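Local coordinates for Cas13d (uncultured Ruminococcus sp, PDB 6IV9), which binds CRISPR RNA, matures it and, guided by it, cleaves target RNA as a two-HEPN-domain effector nuclease, at residues L606-K611 and G617-I622. The protein carries 2 engineered substitutions. Numbering follows the deposited sequence.
Sequences LKLKEK and GLRNFI. With nucleotides of chain B.
Leu608 lays its CD2 methyl against the aliphatic run of Arg619, 3.7 Å from CD, while Leu606 brings its own CD2 to 3.7 Å from CG of Leu618, the side chains of Leu606 and Leu618 crossing at about a right angle. Alongside these apolar touches, a water joins the backbones, donating to Leu606 O and accepting from Arg619 N in the first turn of helix 617-627. Lys607, with positive phi, ends helix 599-606 in a Schellman motif, and a type I turn follows from Lys607 to Glu610. Arg619 starts out with CG anti to the backbone N (chi1 178°) and bends at chi3, bringing its guanidinium beside Asn620. There NE and NH2 both donate to Asn620 OD1, at 3.2 and 3.1 Å, the NH2 bond meeting a lone pair in the carbonyl plane and NE lying above that plane. This side-on grip on OD1 helps to fix the amide rotation, with ND2 turned to the RNA, where it bridges successive phosphates of chain B: OP2 of A50 at 2.7 Å and OP1 of A49 at 3.0 Å. A leucine in place of Asn620 would probably leave both phosphate oxygens without this donor and Arg619 NE and NH2 without their shared acceptor. The contact packs the loop after helix 599-606 against the start of helix 617-627, whose Asn620 reaches the RNA backbone, with Phe584 of helix 581-591 packing on Leu606, Leu608 and Arg619, and helix 713-760 touching Phe621.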
# COMPACT_ATOMS: atom_id res chain seq x y z
N LEU A 606 -20.94 -30.69 1.94
CA LEU A 606 -20.35 -30.31 0.63
C LEU A 606 -19.86 -31.53 -0.15
O LEU A 606 -19.28 -31.31 -1.19
CB LEU A 606 -19.21 -29.33 0.88
CG LEU A 606 -19.58 -28.09 1.69
CD1 LEU A 606 -18.35 -27.24 1.96
CD2 LEU A 606 -20.63 -27.29 0.98
N LYS A 607 -20.02 -32.74 0.40
CA LYS A 607 -19.57 -33.99 -0.26
C LYS A 607 -18.08 -33.92 -0.58
O LYS A 607 -17.68 -34.37 -1.62
CB LYS A 607 -20.37 -34.19 -1.54
CG LYS A 607 -21.85 -34.33 -1.31
CD LYS A 607 -22.56 -34.82 -2.51
CE LYS A 607 -24.00 -34.35 -2.57
NZ LYS A 607 -24.74 -34.76 -1.37
N LEU A 608 -17.28 -33.41 0.34
CA LEU A 608 -15.85 -33.20 0.06
C LEU A 608 -15.11 -34.51 -0.25
O LEU A 608 -14.21 -34.47 -1.08
CB LEU A 608 -15.23 -32.48 1.25
CG LEU A 608 -15.71 -31.05 1.47
CD1 LEU A 608 -14.84 -30.33 2.47
CD2 LEU A 608 -15.76 -30.30 0.15
N LYS A 609 -15.46 -35.59 0.43
CA LYS A 609 -14.69 -36.84 0.26
C LYS A 609 -15.39 -37.81 -0.68
O LYS A 609 -14.92 -38.94 -0.81
CB LYS A 609 -14.44 -37.45 1.64
CG LYS A 609 -13.25 -36.84 2.36
CD LYS A 609 -13.32 -36.90 3.84
CE LYS A 609 -11.98 -36.59 4.48
NZ LYS A 609 -12.05 -36.66 5.95
N GLU A 610 -16.46 -37.34 -1.31
CA GLU A 610 -17.30 -38.18 -2.20
C GLU A 610 -16.88 -37.94 -3.64
O GLU A 610 -16.62 -36.81 -4.00
CB GLU A 610 -18.77 -37.87 -1.95
CG GLU A 610 -19.70 -39.00 -2.34
CD GLU A 610 -21.18 -38.69 -2.26
OE1 GLU A 610 -21.88 -38.98 -3.25
OE2 GLU A 610 -21.64 -38.18 -1.22
N LYS A 611 -16.81 -39.02 -4.41
CA LYS A 611 -16.43 -38.96 -5.83
C LYS A 611 -17.70 -39.21 -6.65
O LYS A 611 -18.52 -40.00 -6.22
CB LYS A 611 -15.37 -40.01 -6.14
CG LYS A 611 -14.00 -39.72 -5.56
CD LYS A 611 -13.07 -40.91 -5.66
CE LYS A 611 -11.73 -40.70 -4.97
NZ LYS A 611 -10.77 -41.77 -5.30
N GLY A 617 -21.95 -29.28 -6.78
CA GLY A 617 -22.37 -27.92 -7.13
C GLY A 617 -22.23 -26.94 -5.98
O GLY A 617 -21.69 -25.88 -6.21
N LEU A 618 -22.68 -27.32 -4.80
CA LEU A 618 -22.62 -26.43 -3.63
C LEU A 618 -21.16 -26.13 -3.27
O LEU A 618 -20.85 -25.00 -2.99
CB LEU A 618 -23.37 -27.08 -2.47
CG LEU A 618 -23.48 -26.24 -1.21
CD1 LEU A 618 -24.09 -24.89 -1.51
CD2 LEU A 618 -24.28 -26.97 -0.16
N ARG A 619 -20.31 -27.14 -3.32
CA ARG A 619 -18.88 -26.92 -2.99
C ARG A 619 -18.31 -25.92 -3.98
O ARG A 619 -17.65 -25.00 -3.58
CB ARG A 619 -18.13 -28.25 -3.12
CG ARG A 619 -16.63 -28.17 -2.86
CD ARG A 619 -15.90 -29.36 -3.45
NE ARG A 619 -15.86 -29.35 -4.89
CZ ARG A 619 -15.29 -30.28 -5.63
NH1 ARG A 619 -14.69 -31.29 -5.06
NH2 ARG A 619 -15.33 -30.19 -6.94
N ASN A 620 -18.61 -26.11 -5.26
CA ASN A 620 -18.10 -25.22 -6.32
C ASN A 620 -18.66 -23.81 -6.13
O ASN A 620 -17.92 -22.87 -6.32
CB ASN A 620 -18.40 -25.81 -7.70
CG ASN A 620 -17.66 -27.11 -7.93
OD1 ASN A 620 -16.71 -27.41 -7.24
ND2 ASN A 620 -18.10 -27.86 -8.91
N PHE A 621 -19.93 -23.69 -5.77
CA PHE A 621 -20.53 -22.36 -5.58
C PHE A 621 -19.82 -21.62 -4.44
O PHE A 621 -19.50 -20.49 -4.61
CB PHE A 621 -22.03 -22.49 -5.29
CG PHE A 621 -22.72 -21.17 -5.05
CD1 PHE A 621 -23.15 -20.39 -6.10
CD2 PHE A 621 -22.94 -20.71 -3.77
CE1 PHE A 621 -23.78 -19.18 -5.89
CE2 PHE A 621 -23.57 -19.50 -3.56
CZ PHE A 621 -23.99 -18.75 -4.61
N ILE A 622 -19.59 -22.30 -3.32
CA ILE A 622 -18.90 -21.69 -2.16
C ILE A 622 -17.45 -21.34 -2.54
O ILE A 622 -16.98 -20.30 -2.15
CB ILE A 622 -18.96 -22.64 -0.94
CG1 ILE A 622 -20.39 -22.86 -0.48
CG2 ILE A 622 -18.10 -22.14 0.19
CD1 ILE A 622 -20.97 -21.67 0.21
P A B 49 -19.57 -26.36 -11.68
OP1 A B 49 -20.37 -27.05 -10.70
OP2 A B 49 -18.65 -25.18 -11.37
O5' A B 49 -18.57 -27.36 -12.45
C5' A B 49 -19.09 -28.56 -13.07
C4' A B 49 -17.98 -29.30 -13.76
O4' A B 49 -17.47 -28.49 -14.83
C3' A B 49 -16.76 -29.65 -12.90
O3' A B 49 -17.01 -30.86 -12.21
C2' A B 49 -15.64 -29.72 -13.93
O2' A B 49 -15.66 -30.92 -14.66
C1' A B 49 -16.07 -28.64 -14.92
N9 A B 49 -15.45 -27.36 -14.67
C8 A B 49 -15.91 -26.27 -13.96
N7 A B 49 -15.07 -25.26 -13.94
C5 A B 49 -13.97 -25.74 -14.65
C6 A B 49 -12.73 -25.15 -14.97
N6 A B 49 -12.38 -23.92 -14.61
N1 A B 49 -11.86 -25.89 -15.69
C2 A B 49 -12.21 -27.13 -16.05
N3 A B 49 -13.34 -27.79 -15.81
C4 A B 49 -14.20 -27.02 -15.10
P A B 50 -16.46 -31.12 -10.74
OP1 A B 50 -17.12 -32.30 -10.19
OP2 A B 50 -16.58 -29.86 -9.95
O5' A B 50 -14.91 -31.25 -11.00
C5' A B 50 -14.37 -32.43 -11.59
C4' A B 50 -12.88 -32.29 -11.73
O4' A B 50 -12.60 -31.26 -12.70
C3' A B 50 -12.12 -31.82 -10.49
O3' A B 50 -11.95 -32.74 -9.39
C2' A B 50 -10.80 -31.36 -11.13
O2' A B 50 -9.88 -32.43 -11.23
C1' A B 50 -11.30 -30.75 -12.46
N9 A B 50 -11.36 -29.29 -12.41
C8 A B 50 -12.37 -28.50 -11.92
N7 A B 50 -12.10 -27.22 -11.94
C5 A B 50 -10.82 -27.16 -12.48
C6 A B 50 -9.96 -26.09 -12.78
N6 A B 50 -10.28 -24.81 -12.56
N1 A B 50 -8.75 -26.38 -13.30
C2 A B 50 -8.43 -27.66 -13.52
N3 A B 50 -9.15 -28.76 -13.28
C4 A B 50 -10.35 -28.43 -12.76
O HOH W 1 -20.95 -30.01 -3.07